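Local structure of aerobactin synthase IucA (Klebsiella pneumoniae subsp. pneumoniae, 5JM8) at residues A[88-93]-A[102-107]; A[519-524]-A[529-534]. The protein probably catalyses an ATP-dependent condensation in the assembly of the siderophore aerobactin, as an NRPS-independent siderophore (NIS) synthetase. All blocks are in the same frame, centred on the assembly; numbering follows the deposited sequence.

Interaction 1. Residues A[88-93]-A[102-107]; sequences LIVDKL and TSCETF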
ATOM      1  N   LEU A  88      45.582  24.275  15.923  1.00 30.43           N
ATOM      2  CA  LEU A  88      46.586  24.187  16.975  1.00 29.77           C
ATOM      3  C   LEU A  88      47.116  22.764  17.086  1.00 30.03           C
ATOM      4  O   LEU A  88      48.319  22.552  17.236  1.00 30.78           O
ATOM      5  CB  LEU A  88      46.006  24.640  18.318  1.00 29.08           C
ATOM      6  CG  LEU A  88      45.688  26.131  18.459  1.00 29.03           C
ATOM      7  CD1 LEU A  88      44.980  26.410  19.777  1.00 29.03           C
ATOM      8  CD2 LEU A  88      46.952  26.976  18.346  1.00 31.40           C
ATOM      9  N   ILE A  89      46.215  21.790  17.004  1.00 31.46           N
ATOM     10  CA  ILE A  89      46.596  20.386  17.107  1.00 31.49           C
ATOM     11  C   ILE A  89      47.397  19.946  15.887  1.00 31.95           C
ATOM     12  O   ILE A  89      48.325  19.155  16.008  1.00 32.18           O
ATOM     13  CB  ILE A  89      45.361  19.473  17.272  1.00 30.65           C
ATOM     14  CG1 ILE A  89      44.707  19.719  18.632  1.00 27.52           C
ATOM     15  CG2 ILE A  89      45.756  18.000  17.163  1.00 33.74           C
ATOM     16  CD1 ILE A  89      43.336  19.100  18.783  1.00 25.17           C
ATOM     17  N   VAL A  90      47.032  20.442  14.709  1.00 30.00           N
ATOM     18  CA  VAL A  90      47.782  20.118  13.500  1.00 28.76           C
ATOM     19  C   VAL A  90      49.184  20.726  13.569  1.00 31.77           C
ATOM     20  O   VAL A  90      50.148  20.141  13.074  1.00 31.98           O
ATOM     21  CB  VAL A  90      47.056  20.612  12.229  1.00 27.08           C
ATOM     22  CG1 VAL A  90      47.945  20.460  10.995  1.00 28.20           C
ATOM     23  CG2 VAL A  90      45.752  19.849  12.035  1.00 25.98           C
ATOM     24  N   ASP A  91      49.299  21.897  14.187  1.00 29.66           N
ATOM     25  CA  ASP A  91      50.603  22.530  14.372  1.00 34.08           C
ATOM     26  C   ASP A  91      51.473  21.708  15.319  1.00 36.71           C
ATOM     27  O   ASP A  91      52.669  21.537  15.084  1.00 43.03           O
ATOM     28  CB  ASP A  91      50.445  23.954  14.911  1.00 37.27           C
ATOM     29  CG  ASP A  91      51.778  24.593  15.262  1.00 42.53           C
ATOM     30  OD1 ASP A  91      52.489  25.034  14.334  1.00 44.85           O
ATOM     31  OD2 ASP A  91      52.114  24.655  16.465  1.00 45.39           O
ATOM     32  N   LYS A  92      50.864  21.211  16.393  1.00 33.77           N
ATOM     33  CA  LYS A  92      51.549  20.336  17.339  1.00 30.91           C
ATOM     34  C   LYS A  92      52.126  19.122  16.620  1.00 35.91           C
ATOM     35  O   LYS A  92      53.252  18.705  16.889  1.00 31.77           O
ATOM     36  CB  LYS A  92      50.587  19.894  18.447  1.00 31.34           C
ATOM     37  CG  LYS A  92      51.131  18.811  19.380  1.00 30.85           C
ATOM     38  CD  LYS A  92      50.083  18.377  20.402  1.00 29.90           C
ATOM     39  CE  LYS A  92      50.567  17.195  21.241  1.00 30.18           C
ATOM     40  NZ  LYS A  92      49.563  16.755  22.252  1.00 29.58           N
ATOM     41  N   LEU A  93      51.350  18.568  15.694  1.00 30.06           N
ATOM     42  CA  LEU A  93      51.740  17.356  14.988  1.00 30.02           C
ATOM     43  C   LEU A  93      52.825  17.630  13.952  1.00 30.83           C
ATOM     44  O   LEU A  93      53.617  16.745  13.626  1.00 31.28           O
ATOM     45  CB  LEU A  93      50.519  16.725  14.317  1.00 28.87           C
ATOM     46  CG  LEU A  93      49.422  16.237  15.269  1.00 28.05           C
ATOM     47  CD1 LEU A  93      48.182  15.811  14.497  1.00 26.97           C
ATOM     48  CD2 LEU A  93      49.921  15.098  16.143  1.00 28.33           C
ATOM     49  N   THR A 102      52.762  21.271   3.545  1.00 31.59           N
ATOM     50  CA  THR A 102      51.736  21.198   2.512  1.00 30.88           C
ATOM     51  C   THR A 102      50.683  20.142   2.853  1.00 32.47           C
ATOM     52  O   THR A 102      49.489  20.349   2.627  1.00 30.70           O
ATOM     53  CB  THR A 102      52.344  20.884   1.124  1.00 31.48           C
ATOM     54  OG1 THR A 102      51.298  20.820   0.151  1.00 30.80           O
ATOM     55  CG2 THR A 102      53.101  19.557   1.129  1.00 31.83           C
ATOM     56  N   SER A 103      51.132  19.016   3.399  1.00 29.85           N
ATOM     57  CA  SER A 103      50.237  17.932   3.792  1.00 28.92           C
ATOM     58  C   SER A 103      49.418  18.297   5.028  1.00 28.24           C
ATOM     59  O   SER A 103      48.278  17.856   5.179  1.00 27.31           O
ATOM     60  CB  SER A 103      51.032  16.655   4.062  1.00 29.30           C
ATOM     61  OG  SER A 103      51.667  16.190   2.886  1.00 29.89           O
ATOM     62  N   CYS A 104      50.007  19.097   5.911  1.00 28.78           N
ATOM     63  CA  CYS A 104      49.322  19.554   7.117  1.00 28.31           C
ATOM     64  C   CYS A 104      48.142  20.458   6.779  1.00 27.68           C
ATOM     65  O   CYS A 104      47.048  20.295   7.317  1.00 26.86           O
ATOM     66  CB  CYS A 104      50.287  20.305   8.037  1.00 29.19           C
ATOM     67  SG  CYS A 104      51.542  19.283   8.828  1.00 29.91           S
ATOM     68  N   GLU A 105      48.370  21.415   5.886  1.00 28.12           N
ATOM     69  CA  GLU A 105      47.348  22.401   5.557  1.00 29.26           C
ATOM     70  C   GLU A 105      46.259  21.792   4.675  1.00 28.33           C
ATOM     71  O   GLU A 105      45.106  22.226   4.714  1.00 26.75           O
ATOM     72  CB  GLU A 105      47.972  23.616   4.865  1.00 35.70           C
ATOM     73  CG  GLU A 105      46.996  24.764   4.613  1.00 42.37           C
ATOM     74  CD  GLU A 105      46.286  25.228   5.875  1.00 46.87           C
ATOM     75  OE1 GLU A 105      46.890  25.152   6.967  1.00 54.44           O
ATOM     76  OE2 GLU A 105      45.118  25.663   5.776  1.00 41.69           O
ATOM     77  N   THR A 106      46.631  20.797   3.873  1.00 26.89           N
ATOM     78  CA  THR A 106      45.659  20.036   3.096  1.00 26.13           C
ATOM     79  C   THR A 106      44.762  19.234   4.030  1.00 27.06           C
ATOM     80  O   THR A 106      43.556  19.126   3.819  1.00 30.00           O
ATOM     81  CB  THR A 106      46.341  19.068   2.108  1.00 26.50           C
ATOM     82  OG1 THR A 106      47.162  19.806   1.197  1.00 27.35           O
ATOM     83  CG2 THR A 106      45.303  18.282   1.323  1.00 25.75           C
ATOM     84  N   PHE A 107      45.370  18.656   5.058  1.00 25.50           N
ATOM     85  CA  PHE A 107      44.641  17.883   6.051  1.00 24.74           C
ATOM     86  C   PHE A 107      43.654  18.767   6.804  1.00 24.26           C
ATOM     87  O   PHE A 107      42.491  18.407   6.972  1.00 23.45           O
ATOM     88  CB  PHE A 107      45.622  17.224   7.023  1.00 25.21           C
ATOM     89  CG  PHE A 107      44.964  16.513   8.175  1.00 26.10           C
ATOM     90  CD1 PHE A 107      44.364  15.277   7.996  1.00 26.63           C
ATOM     91  CD2 PHE A 107      44.972  17.068   9.444  1.00 26.08           C
ATOM     92  CE1 PHE A 107      43.769  14.619   9.061  1.00 27.24           C
ATOM     93  CE2 PHE A 107      44.380  16.412  10.512  1.00 25.47           C
ATOM     94  CZ  PHE A 107      43.779  15.186  10.318  1.00 23.58           C
TER

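Interaction 2. Residues A[519-524]-A[529-534]; sequences EMRDQV and CLNYVL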
ATOM      1  N   GLU A 519      30.776 -18.756  24.255  1.00 31.56           N
ATOM      2  CA  GLU A 519      29.934 -19.899  23.924  1.00 29.65           C
ATOM      3  C   GLU A 519      30.236 -20.359  22.504  1.00 26.95           C
ATOM      4  O   GLU A 519      30.371 -21.553  22.236  1.00 27.37           O
ATOM      5  CB  GLU A 519      28.449 -19.549  24.048  1.00 30.93           C
ATOM      6  CG  GLU A 519      27.967 -19.309  25.470  1.00 35.12           C
ATOM      7  CD  GLU A 519      26.495 -18.938  25.528  1.00 38.84           C
ATOM      8  OE1 GLU A 519      25.834 -18.935  24.466  1.00 40.42           O
ATOM      9  OE2 GLU A 519      25.998 -18.646  26.637  1.00 40.89           O
ATOM     10  N   MET A 520      30.347 -19.388  21.604  1.00 24.35           N
ATOM     11  CA  MET A 520      30.531 -19.661  20.183  1.00 25.20           C
ATOM     12  C   MET A 520      31.865 -20.336  19.892  1.00 26.15           C
ATOM     13  O   MET A 520      31.938 -21.254  19.075  1.00 31.32           O
ATOM     14  CB  MET A 520      30.433 -18.361  19.381  1.00 27.46           C
ATOM     15  CG  MET A 520      29.028 -17.781  19.284  1.00 31.48           C
ATOM     16  SD  MET A 520      28.993 -16.090  18.639  1.00 33.43           S
ATOM     17  CE  MET A 520      30.157 -16.226  17.283  1.00 37.25           C
ATOM     18  N   ARG A 521      32.917 -19.865  20.554  1.00 21.66           N
ATOM     19  CA  ARG A 521      34.262 -20.401  20.362  1.00 26.47           C
ATOM     20  C   ARG A 521      34.312 -21.905  20.608  1.00 30.88           C
ATOM     21  O   ARG A 521      35.074 -22.623  19.963  1.00 32.65           O
ATOM     22  CB  ARG A 521      35.249 -19.690  21.291  1.00 23.09           C
ATOM     23  CG  ARG A 521      36.673 -20.247  21.254  1.00 24.24           C
ATOM     24  CD  ARG A 521      37.530 -19.645  22.348  1.00 26.57           C
ATOM     25  NE  ARG A 521      36.912 -19.800  23.660  1.00 31.49           N
ATOM     26  CZ  ARG A 521      37.377 -19.259  24.780  1.00 38.02           C
ATOM     27  NH1 ARG A 521      38.476 -18.515  24.756  1.00 35.22           N
ATOM     28  NH2 ARG A 521      36.738 -19.461  25.924  1.00 45.81           N
ATOM     29  N   ASP A 522      33.499 -22.374  21.550  1.00 32.44           N
ATOM     30  CA  ASP A 522      33.441 -23.795  21.879  1.00 34.84           C
ATOM     31  C   ASP A 522      32.813 -24.630  20.757  1.00 33.35           C
ATOM     32  O   ASP A 522      32.985 -25.849  20.715  1.00 35.20           O
ATOM     33  CB  ASP A 522      32.655 -24.005  23.177  1.00 35.25           C
ATOM     34  CG  ASP A 522      33.352 -23.409  24.394  1.00 35.73           C
ATOM     35  OD1 ASP A 522      34.562 -23.102  24.310  1.00 37.91           O
ATOM     36  OD2 ASP A 522      32.689 -23.257  25.444  1.00 33.16           O
ATOM     37  N   GLN A 523      32.055 -23.977  19.880  1.00 31.75           N
ATOM     38  CA  GLN A 523      31.349 -24.667  18.799  1.00 31.77           C
ATOM     39  C   GLN A 523      31.980 -24.595  17.413  1.00 35.20           C
ATOM     40  O   GLN A 523      31.489 -25.221  16.478  1.00 41.69           O
ATOM     41  CB  GLN A 523      29.909 -24.151  18.714  1.00 29.05           C
ATOM     42  CG  GLN A 523      29.031 -24.555  19.883  1.00 33.05           C
ATOM     43  CD  GLN A 523      28.743 -26.041  19.904  1.00 38.06           C
ATOM     44  OE1 GLN A 523      27.917 -26.535  19.138  1.00 41.68           O
ATOM     45  NE2 GLN A 523      29.427 -26.764  20.785  1.00 39.30           N
ATOM     46  N   VAL A 524      33.055 -23.835  17.275  1.00 30.81           N
ATOM     47  CA  VAL A 524      33.717 -23.700  15.977  1.00 29.39           C
ATOM     48  C   VAL A 524      34.939 -24.607  15.862  1.00 30.54           C
ATOM     49  O   VAL A 524      35.466 -25.093  16.863  1.00 30.82           O
ATOM     50  CB  VAL A 524      34.152 -22.243  15.708  1.00 28.63           C
ATOM     51  CG1 VAL A 524      32.937 -21.333  15.654  1.00 23.88           C
ATOM     52  CG2 VAL A 524      35.140 -21.762  16.761  1.00 32.19           C
ATOM     53  N   CYS A 529      40.536 -17.186  15.757  1.00 26.71           N
ATOM     54  CA  CYS A 529      40.057 -15.808  15.762  1.00 31.08           C
ATOM     55  C   CYS A 529      39.391 -15.396  17.072  1.00 27.73           C
ATOM     56  O   CYS A 529      39.609 -14.291  17.561  1.00 26.92           O
ATOM     57  CB  CYS A 529      39.075 -15.604  14.612  1.00 40.07           C
ATOM     58  SG  CYS A 529      38.506 -13.909  14.429  1.00 45.50           S
ATOM     59  N   LEU A 530      38.570 -16.278  17.632  1.00 28.21           N
ATOM     60  CA  LEU A 530      37.854 -15.972  18.866  1.00 25.05           C
ATOM     61  C   LEU A 530      38.769 -16.035  20.089  1.00 28.48           C
ATOM     62  O   LEU A 530      38.529 -15.345  21.082  1.00 30.26           O
ATOM     63  CB  LEU A 530      36.674 -16.926  19.037  1.00 22.69           C
ATOM     64  CG  LEU A 530      35.555 -16.711  18.015  1.00 23.57           C
ATOM     65  CD1 LEU A 530      34.564 -17.861  18.030  1.00 24.09           C
ATOM     66  CD2 LEU A 530      34.841 -15.393  18.277  1.00 25.15           C
ATOM     67  N   ASN A 531      39.809 -16.862  20.019  1.00 25.93           N
ATOM     68  CA  ASN A 531      40.860 -16.845  21.031  1.00 25.71           C
ATOM     69  C   ASN A 531      41.461 -15.450  21.123  1.00 25.63           C
ATOM     70  O   ASN A 531      41.542 -14.861  22.202  1.00 26.45           O
ATOM     71  CB  ASN A 531      41.967 -17.857  20.709  1.00 26.91           C
ATOM     72  CG  ASN A 531      41.568 -19.294  21.006  1.00 27.26           C
ATOM     73  OD1 ASN A 531      40.700 -19.556  21.837  1.00 26.82           O
ATOM     74  ND2 ASN A 531      42.228 -20.235  20.339  1.00 28.14           N
ATOM     75  N   TYR A 532      41.878 -14.933  19.970  1.00 27.48           N
ATOM     76  CA  TYR A 532      42.516 -13.623  19.871  1.00 27.22           C
ATOM     77  C   TYR A 532      41.634 -12.530  20.461  1.00 27.73           C
ATOM     78  O   TYR A 532      42.078 -11.737  21.290  1.00 31.35           O
ATOM     79  CB  TYR A 532      42.835 -13.308  18.408  1.00 25.65           C
ATOM     80  CG  TYR A 532      43.597 -12.018  18.188  1.00 29.32           C
ATOM     81  CD1 TYR A 532      44.965 -11.955  18.409  1.00 30.79           C
ATOM     82  CD2 TYR A 532      42.952 -10.870  17.742  1.00 26.97           C
ATOM     83  CE1 TYR A 532      45.670 -10.781  18.200  1.00 32.47           C
ATOM     84  CE2 TYR A 532      43.649  -9.694  17.533  1.00 27.91           C
ATOM     85  CZ  TYR A 532      45.007  -9.655  17.762  1.00 31.23           C
ATOM     86  OH  TYR A 532      45.700  -8.489  17.553  1.00 33.76           O
ATOM     87  N   VAL A 533      40.380 -12.508  20.026  1.00 25.44           N
ATOM     88  CA  VAL A 533      39.400 -11.543  20.507  1.00 26.73           C
ATOM     89  C   VAL A 533      39.277 -11.559  22.027  1.00 27.96           C
ATOM     90  O   VAL A 533      39.315 -10.515  22.672  1.00 28.00           O
ATOM     91  CB  VAL A 533      38.004 -11.821  19.896  1.00 27.12           C
ATOM     92  CG1 VAL A 533      36.920 -11.009  20.608  1.00 24.27           C
ATOM     93  CG2 VAL A 533      38.009 -11.527  18.403  1.00 28.42           C
ATOM     94  N   LEU A 534      39.124 -12.751  22.592  1.00 27.82           N
ATOM     95  CA  LEU A 534      38.798 -12.895  24.006  1.00 27.29           C
ATOM     96  C   LEU A 534      39.998 -12.810  24.946  1.00 31.80           C
ATOM     97  O   LEU A 534      39.834 -12.525  26.134  1.00 32.86           O
ATOM     98  CB  LEU A 534      38.097 -14.233  24.231  1.00 26.14           C
ATOM     99  CG  LEU A 534      36.685 -14.352  23.665  1.00 22.36           C
ATOM    100  CD1 LEU A 534      36.281 -15.806  23.583  1.00 22.57           C
ATOM    101  CD2 LEU A 534      35.709 -13.576  24.528  1.00 21.68           C
TER

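Interaction 1. Residues A[88-93]-A[102-107]
Val90 meets Cys104 with one methyl and Phe107 with the other, forming the point of packing in a helix-loop-helix unit whose two helices, 82-96 and 101-124, follow each other in the chain. The two segments run in roughly opposite directions, as in a helical hairpin, and the contact is small: 160 Å² in all, carried by three buried residues, with the CA atoms of Val90 and Cys104 6.6 Å apart. No hydrogen bond joins them, as suits a meeting of apolar surfaces.

The fork of Val90 explains how one residue serves two partners. With CG1 anti to the backbone N (chi1 171°), CG2 is left anti to the carbonyl carbon, and the two methyls are directed to different residues of the other helix, Cys104 and Phe107, three positions apart. CG1 rests on CB of Cys104 at 3.8 Å, so that the cysteine takes part through its methylene; a small residue here lets the backbones come near. CG2 meets Phe107 at CD2, 3.9 Å away, and lies close to the ring plane. The valine methyl therefore touches the ring at its rim and does not cover a face.

Phe107 reaches back toward helix 82-96 because its CG stands anti to the backbone N (chi1 174°). Its flat ring suits a place where several elements converge: Phe19 of helix 14-26 and Leu549 also touch it, and Phe545 meets it edge-to-face. Elsewhere on helix 82-96, Lys92 NZ forms a salt bridge with Asp29 and a hydrogen bond with Pro43 O.

Within helix 101-124, Thr106 turns its hydroxyl back to the preceding turn: OG1 donates to Thr102 O at 2.8 Å, while Thr106 N donates to that same oxygen from the opposite face of the carbonyl plane.

Interaction 2. Residues A[519-524]-A[529-534]
Leu530 and Arg521 face each other where the chain turns back from helix 506-521 into the short helix 528-535, a helix-loop-helix connection. The segments bury 264 Å² between them, and no hydrogen bond crosses the contact.

The apolar part centres on Leu530. Its CD1 presses on the backbone of helix 506-521, 3.5 Å from Arg521 CA, and its CB lies 3.8 Å from Arg521 CB as the two side chains run antiparallel alongside one another. Val524 closes in on the same methyl, its CG2 4.1 Å from Leu530 CD1, and CB of Met520 adds a looser touch. A branched leucine suits this place, since one methyl can lie against the backbone at Arg521 while its CB packs on the arginine stem.

The polar and mixed contacts belong to the far end of Arg521. Its chain is extended until a bend at chi3 (54°) swings the guanidinium over Leu534, whose CD1 sits 3.6 Å above the plane of that group, displaced toward its rim. Arginine fits this boundary well, because its aliphatic stem packs against Leu530 while a flat face accepts a methyl. Asn531 crosses Arg521 at about a right angle: OD1 lies 3.2 Å from Arg521 CD, with amide and guanidinium planes 58° apart. This is a contact to a methylene whose hydrogens the neighbouring charge probably polarises. A long, weak ion pair with Glu535 gives Arg521 NH1 a further partner.

Helix 394-420 packs against the turn: its Phe414 touches Met520 and Leu530, and Val524 rests on its Ala418. Leu534 also packs on Leu517 and Arg514, about one and two turns before Arg521 in helix 506-521, while Cys529, Tyr532 and Val533 lean on helix 475-500.

How the interactions relate
Both contacts join consecutive helices across a short connection, yet they share no element: their centres are 42 Å apart and their nearest atoms about 24 Å. Interaction 1 lies in the N-terminal part of the chain, with Phe107 about 14 Å from bound ATP, whereas interaction 2 belongs to the C-terminal helices. All the touching residues of interaction 1 are buried, and its chemistry is accordingly apolar. Interaction 2 is only half enclosed: leucines and a valine form its inner side, while a long charged chain and an amide occupy the partly exposed side. Neither uses hydrogen bonds across its segments, and no other protein chain touches either.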